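Glycoside hydrolase family 43 (Halothermothrix orenii, PDB 4QQS) hydrolyses glycosidic bonds as a five-bladed beta-propeller enzyme of family GH43, with alpha-L-arabinofuranosidase activity. Local coordinates at residues Y30-I35 / W72-I77; P180-E185 / M208-N213. All blocks are in the same frame, centred on the assembly; numbering follows the deposited sequence.

Contact 1: Y30-I35 / W72-I77. With NA (sodium ion), chain D.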
loop_
_atom_site.group_PDB
_atom_site.type_symbol
_atom_site.label_atom_id
_atom_site.label_comp_id
_atom_site.label_asym_id
_atom_site.label_seq_id
_atom_site.Cartn_x
_atom_site.Cartn_y
_atom_site.Cartn_z
ATOM N N TYR A 30 -6.725 6.890 2.168
ATOM C CA TYR A 30 -7.638 5.758 2.205
ATOM C C TYR A 30 -6.913 4.656 2.956
ATOM O O TYR A 30 -5.715 4.484 2.771
ATOM C CB TYR A 30 -7.979 5.283 0.786
ATOM C CG TYR A 30 -8.429 6.379 -0.155
ATOM C CD1 TYR A 30 -7.505 7.146 -0.844
ATOM C CD2 TYR A 30 -9.773 6.656 -0.349
ATOM C CE1 TYR A 30 -7.893 8.147 -1.702
ATOM C CE2 TYR A 30 -10.173 7.664 -1.217
ATOM C CZ TYR A 30 -9.218 8.407 -1.886
ATOM O OH TYR A 30 -9.558 9.418 -2.751
ATOM N N ALA A 31 -7.607 3.892 3.787
ATOM C CA ALA A 31 -6.945 2.879 4.595
ATOM C C ALA A 31 -7.870 1.727 4.901
ATOM O O ALA A 31 -9.096 1.871 4.885
ATOM C CB ALA A 31 -6.432 3.485 5.908
ATOM N N THR A 32 -7.275 0.577 5.199
ATOM C CA THR A 32 -7.992 -0.485 5.900
ATOM C C THR A 32 -8.558 0.131 7.178
ATOM O O THR A 32 -7.838 0.782 7.934
ATOM C CB THR A 32 -7.048 -1.642 6.230
ATOM O OG1 THR A 32 -6.463 -2.107 5.013
ATOM C CG2 THR A 32 -7.777 -2.766 6.920
ATOM N N SER A 33 -9.858 -0.033 7.391
ATOM C CA SER A 33 -10.551 0.767 8.383
ATOM C C SER A 33 -11.821 0.024 8.776
ATOM O O SER A 33 -11.798 -0.781 9.711
ATOM C CB SER A 33 -10.777 2.182 7.817
ATOM O OG SER A 33 -11.329 2.157 6.500
ATOM N N ALA A 34 -12.895 0.221 8.020
ATOM C CA ALA A 34 -14.172 -0.450 8.267
ATOM C C ALA A 34 -14.142 -1.852 7.643
ATOM O O ALA A 34 -14.758 -2.108 6.588
ATOM C CB ALA A 34 -15.299 0.372 7.694
ATOM N N ILE A 35 -13.415 -2.759 8.288
ATOM C CA ILE A 35 -13.053 -4.027 7.655
ATOM C C ILE A 35 -14.251 -4.884 7.269
ATOM O O ILE A 35 -14.123 -5.735 6.402
ATOM C CB ILE A 35 -12.087 -4.852 8.542
ATOM C CG1 ILE A 35 -12.647 -5.007 9.961
ATOM C CG2 ILE A 35 -10.704 -4.209 8.549
ATOM C CD1 ILE A 35 -11.880 -5.975 10.846
ATOM N N TRP A 72 -9.794 -4.820 2.693
ATOM C CA TRP A 72 -8.424 -4.405 2.977
ATOM C C TRP A 72 -7.797 -3.584 1.865
ATOM O O TRP A 72 -8.034 -3.813 0.673
ATOM C CB TRP A 72 -7.492 -5.614 3.198
ATOM C CG TRP A 72 -7.874 -6.560 4.278
ATOM C CD1 TRP A 72 -8.708 -6.334 5.335
ATOM C CD2 TRP A 72 -7.443 -7.918 4.384
ATOM N NE1 TRP A 72 -8.825 -7.483 6.093
ATOM C CE2 TRP A 72 -8.064 -8.473 5.519
ATOM C CE3 TRP A 72 -6.594 -8.720 3.625
ATOM C CZ2 TRP A 72 -7.857 -9.796 5.913
ATOM C CZ3 TRP A 72 -6.398 -10.035 4.014
ATOM C CH2 TRP A 72 -7.029 -10.560 5.142
ATOM N N ALA A 73 -6.927 -2.678 2.306
ATOM C CA ALA A 73 -5.849 -2.055 1.522
ATOM C C ALA A 73 -6.306 -1.415 0.214
ATOM O O ALA A 73 -5.916 -1.841 -0.879
ATOM C CB ALA A 73 -4.703 -3.043 1.309
ATOM N N PRO A 74 -7.098 -0.345 0.332
ATOM C CA PRO A 74 -7.571 0.387 -0.837
ATOM C C PRO A 74 -6.476 1.272 -1.413
ATOM O O PRO A 74 -5.683 1.840 -0.656
ATOM C CB PRO A 74 -8.687 1.252 -0.257
ATOM C CG PRO A 74 -8.209 1.566 1.117
ATOM C CD PRO A 74 -7.527 0.287 1.588
ATOM N N GLU A 75 -6.454 1.420 -2.728
ATOM C CA GLU A 75 -5.554 2.373 -3.369
ATOM C C GLU A 75 -6.323 3.077 -4.462
ATOM O O GLU A 75 -7.149 2.461 -5.131
ATOM C CB GLU A 75 -4.349 1.687 -3.970
ATOM C CG GLU A 75 -3.475 0.985 -2.980
ATOM C CD GLU A 75 -2.044 0.806 -3.525
ATOM O OE1 GLU A 75 -1.733 1.297 -4.626
ATOM O OE2 GLU A 75 -1.218 0.164 -2.863
ATOM N N VAL A 76 -6.042 4.364 -4.634
ATOM C CA VAL A 76 -6.773 5.204 -5.566
ATOM C C VAL A 76 -5.827 5.967 -6.492
ATOM O O VAL A 76 -4.920 6.649 -6.022
ATOM C CB VAL A 76 -7.662 6.198 -4.795
ATOM C CG1 VAL A 76 -8.419 7.101 -5.746
ATOM C CG2 VAL A 76 -8.636 5.449 -3.892
ATOM N N ILE A 77 -6.057 5.841 -7.799
ATOM C CA ILE A 77 -5.319 6.606 -8.801
ATOM C C ILE A 77 -6.258 7.534 -9.560
ATOM O O ILE A 77 -7.458 7.301 -9.616
ATOM C CB ILE A 77 -4.570 5.696 -9.815
ATOM C CG1 ILE A 77 -5.534 4.852 -10.651
ATOM C CG2 ILE A 77 -3.576 4.815 -9.073
ATOM C CD1 ILE A 77 -4.867 4.072 -11.771
HETATM NA NA NA D . -0.847 -0.779 -1.039
HETATM O O HOH W 1 -2.725 -1.951 -1.430
HETATM O O HOH W 2 1.570 -0.413 -0.151
HETATM O O HOH W 3 -1.624 1.007 -0.108
HETATM O O HOH W 4 -0.050 -2.685 -2.206
#

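Contact 2: P180-E185 / M208-N213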
loop_
_atom_site.group_PDB
_atom_site.type_symbol
_atom_site.label_atom_id
_atom_site.label_comp_id
_atom_site.label_asym_id
_atom_site.label_seq_id
_atom_site.Cartn_x
_atom_site.Cartn_y
_atom_site.Cartn_z
ATOM N N PRO A 180 9.665 -13.690 -0.399
ATOM C CA PRO A 180 10.646 -13.723 0.683
ATOM C C PRO A 180 11.917 -14.477 0.303
ATOM O O PRO A 180 11.864 -15.625 -0.159
ATOM C CB PRO A 180 9.865 -14.388 1.822
ATOM C CG PRO A 180 8.471 -13.864 1.601
ATOM C CD PRO A 180 8.290 -13.874 0.106
ATOM N N SER A 181 13.054 -13.821 0.515
ATOM C CA SER A 181 14.325 -14.324 0.019
ATOM C C SER A 181 15.524 -13.837 0.828
ATOM O O SER A 181 16.514 -14.555 0.919
ATOM C CB SER A 181 14.496 -13.974 -1.466
ATOM O OG SER A 181 14.564 -12.581 -1.651
ATOM N N GLN A 182 15.455 -12.651 1.415
ATOM C CA GLN A 182 16.564 -12.091 2.184
ATOM C C GLN A 182 16.425 -12.457 3.655
ATOM O O GLN A 182 15.316 -12.643 4.154
ATOM C CB GLN A 182 16.586 -10.560 2.047
ATOM C CG GLN A 182 16.844 -10.059 0.647
ATOM C CD GLN A 182 16.879 -8.550 0.582
ATOM O OE1 GLN A 182 15.894 -7.884 0.875
ATOM N NE2 GLN A 182 18.027 -8.002 0.242
ATOM N N ASP A 183 17.548 -12.515 4.356
ATOM C CA ASP A 183 17.538 -12.921 5.752
ATOM C C ASP A 183 16.592 -12.091 6.612
ATOM O O ASP A 183 15.945 -12.644 7.491
ATOM C CB ASP A 183 18.949 -12.890 6.347
ATOM C CG ASP A 183 19.811 -13.955 5.793
ATOM O OD1 ASP A 183 19.694 -15.093 6.288
ATOM O OD2 ASP A 183 20.575 -13.652 4.851
ATOM N N TRP A 184 16.519 -10.781 6.380
ATOM C CA TRP A 184 15.676 -9.925 7.224
ATOM C C TRP A 184 14.180 -10.228 7.084
ATOM O O TRP A 184 13.397 -9.748 7.895
ATOM C CB TRP A 184 15.929 -8.422 6.946
ATOM C CG TRP A 184 15.312 -7.936 5.683
ATOM C CD1 TRP A 184 15.832 -8.070 4.421
ATOM C CD2 TRP A 184 14.049 -7.273 5.513
ATOM N NE1 TRP A 184 14.982 -7.539 3.489
ATOM C CE2 TRP A 184 13.879 -7.045 4.128
ATOM C CE3 TRP A 184 13.037 -6.859 6.382
ATOM C CZ2 TRP A 184 12.768 -6.390 3.610
ATOM C CZ3 TRP A 184 11.928 -6.234 5.847
ATOM C CH2 TRP A 184 11.806 -6.001 4.484
ATOM N N GLU A 185 13.807 -11.013 6.069
ATOM C CA GLU A 185 12.404 -11.265 5.727
ATOM C C GLU A 185 11.844 -12.536 6.346
ATOM O O GLU A 185 10.815 -13.032 5.896
ATOM C CB GLU A 185 12.241 -11.359 4.211
ATOM C CG GLU A 185 12.717 -10.117 3.515
ATOM C CD GLU A 185 12.623 -10.199 2.008
ATOM O OE1 GLU A 185 13.162 -11.115 1.350
ATOM O OE2 GLU A 185 11.973 -9.327 1.432
ATOM N N MET A 208 10.381 -0.663 -6.182
ATOM C CA MET A 208 9.210 -1.243 -5.538
ATOM C C MET A 208 9.490 -1.327 -4.051
ATOM O O MET A 208 10.335 -2.107 -3.611
ATOM C CB MET A 208 8.946 -2.663 -6.045
ATOM C CG MET A 208 7.693 -3.283 -5.403
ATOM S SD MET A 208 7.579 -5.050 -5.574
ATOM C CE MET A 208 7.506 -5.130 -7.357
ATOM N N MET A 209 8.795 -0.506 -3.285
ATOM C CA MET A 209 8.776 -0.633 -1.843
ATOM C C MET A 209 7.794 -1.749 -1.477
ATOM O O MET A 209 6.790 -1.950 -2.167
ATOM C CB MET A 209 8.367 0.703 -1.227
ATOM C CG MET A 209 9.349 1.792 -1.561
ATOM S SD MET A 209 8.848 3.441 -1.088
ATOM C CE MET A 209 9.280 3.336 0.653
ATOM N N TYR A 210 8.071 -2.456 -0.387
ATOM C CA TYR A 210 7.216 -3.566 0.022
ATOM C C TYR A 210 7.493 -3.829 1.495
ATOM O O TYR A 210 8.488 -3.358 2.050
ATOM C CB TYR A 210 7.475 -4.831 -0.830
ATOM C CG TYR A 210 8.839 -5.415 -0.583
ATOM C CD1 TYR A 210 9.960 -4.963 -1.259
ATOM C CD2 TYR A 210 9.024 -6.404 0.377
ATOM C CE1 TYR A 210 11.211 -5.474 -0.984
ATOM C CE2 TYR A 210 10.275 -6.909 0.655
ATOM C CZ TYR A 210 11.368 -6.451 -0.032
ATOM O OH TYR A 210 12.638 -6.943 0.195
ATOM N N SER A 211 6.613 -4.614 2.107
ATOM C CA SER A 211 6.740 -4.976 3.509
ATOM C C SER A 211 6.954 -6.470 3.683
ATOM O O SER A 211 6.479 -7.285 2.873
ATOM C CB SER A 211 5.481 -4.557 4.265
ATOM O OG SER A 211 5.308 -3.147 4.202
ATOM N N ALA A 212 7.668 -6.837 4.742
ATOM C CA ALA A 212 7.914 -8.238 5.054
ATOM C C ALA A 212 7.800 -8.460 6.558
ATOM O O ALA A 212 7.764 -7.503 7.334
ATOM C CB ALA A 212 9.299 -8.678 4.555
ATOM N N ASN A 213 7.809 -9.741 6.936
ATOM C CA ASN A 213 7.503 -10.209 8.283
ATOM C C ASN A 213 6.022 -10.050 8.586
ATOM O O ASN A 213 5.254 -9.628 7.719
ATOM C CB ASN A 213 8.440 -9.593 9.326
ATOM C CG ASN A 213 9.885 -9.901 9.005
ATOM O OD1 ASN A 213 10.284 -11.068 8.993
ATOM N ND2 ASN A 213 10.660 -8.887 8.674
HETATM O O HOH W 5 8.140 -12.718 6.266
#

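Contact 1: Y30-I35 / W72-I77
Thr32 turns OG1 anti to its carbonyl carbon (chi1 -57°), and this sets the hydroxyl in front of the backbone N-H of Ala73. The bond from Ala73 N to Thr32 OG1 is 2.8 Å long, with an N-H...O angle of 156°. The same rotation leaves Thr32 CG2 beside the indole of Trp72, 4.0 Å from Trp72 CD1. Val76 holds CG1 anti to its backbone N (chi1 179°), which puts CG2 over the face of the Tyr30 ring. Val76 CG2 lies 3.5 Å from the Tyr30 ring centroid and almost on the ring normal, a CH-pi contact. Between these two points lies Pro74. Its CG rests 3.7 Å from Tyr30 CB, and its CD lies against the backbone at Thr32 N. Ile35 CG2 comes up to the edge of the Trp72 indole, near its plane.

Thr32 OG1 is also hydrogen-bonded to Asp17, the predicted proton acceptor, so one hydroxyl links Ala73 to that residue. On the other side of segment 72-77, Glu75 OE2 binds the sodium ion at 2.1 Å. Water 1, a ligand of the same ion, donates to Ala73 O.

The two strands run antiparallel but belong to different four-stranded sheets, consistent with neighbouring propeller blades. Strand 16-23 also touches strand 72-79, strand 38-44 touches Tyr30 and Pro74, and strand 82-90 pairs with 72-79.

Contact 2: P180-E185 / M208-N213
Tyr210 OH donates to Glu185 OE2 at 2.8 Å. The hydroxyl comes from above the carboxylate plane, and that plane is turned 64° from the phenol ring. Glu185 CG lies anti to the carbonyl carbon (chi1 -58°) with the chain extended beyond it, carrying the carboxylate out to Tyr210 OH. Trp184 brings its benzene ring to the same phenol: Trp184 CZ2 is 3.9 Å from Tyr210 CE2, and the hydroxyl sits at the indole edge, near its plane. Ala212 CB packs against Trp184 CH2 at 3.7 Å and also touches Glu185 CG. Asn213 ND2 gives a nearly straight bond (169°) to Trp184 O, 3.0 Å away and in the carbonyl plane.

The contact joins the loop between strands 175-178 and 191-202 to the end of strand 205-212, in a sheet of the beta-propeller.

Ser181 N and Gln182 N reach Glu185 OE1 from opposite faces of the carboxylate plane, each at 2.8 Å. Trp184 NE1 points at Gln182 OE1, 2.8 Å away and in the indole plane, which would limit turning of the ring.

Beyond the loop, Lys236 makes a salt bridge to Glu185 OE1. An alanine in place of Glu185 would probably leave the Tyr210 hydroxyl and both loop amides without their acceptor and Lys236 without its charge partner. Asn194 of strand 191-202 donates to OE2, and Asn240 bonds to Gln182 OE1.

Overall arrangement
Contact 1 and contact 2 lie in different parts of the propeller and do not touch. Their centres are 22 Å apart and their nearest atoms about 8 Å. The sodium ion lies between them. Glu75 of contact 1 and His256 both bind it, and Ser211 of segment 208-213 is hydrogen-bonded to the backbone of His256. In contact 1 the side chain of Ala73 is about 3 Å from that of Asp126, predicted to tune the pKa of the catalytic glutamate. Contact 2 stands further back, with the side chain of Tyr210 about 7 Å from that of Glu195, the predicted proton donor. A bound HEPES molecule lies about 3 Å from the side chain of Trp72 and about 10 Å from that of Tyr210.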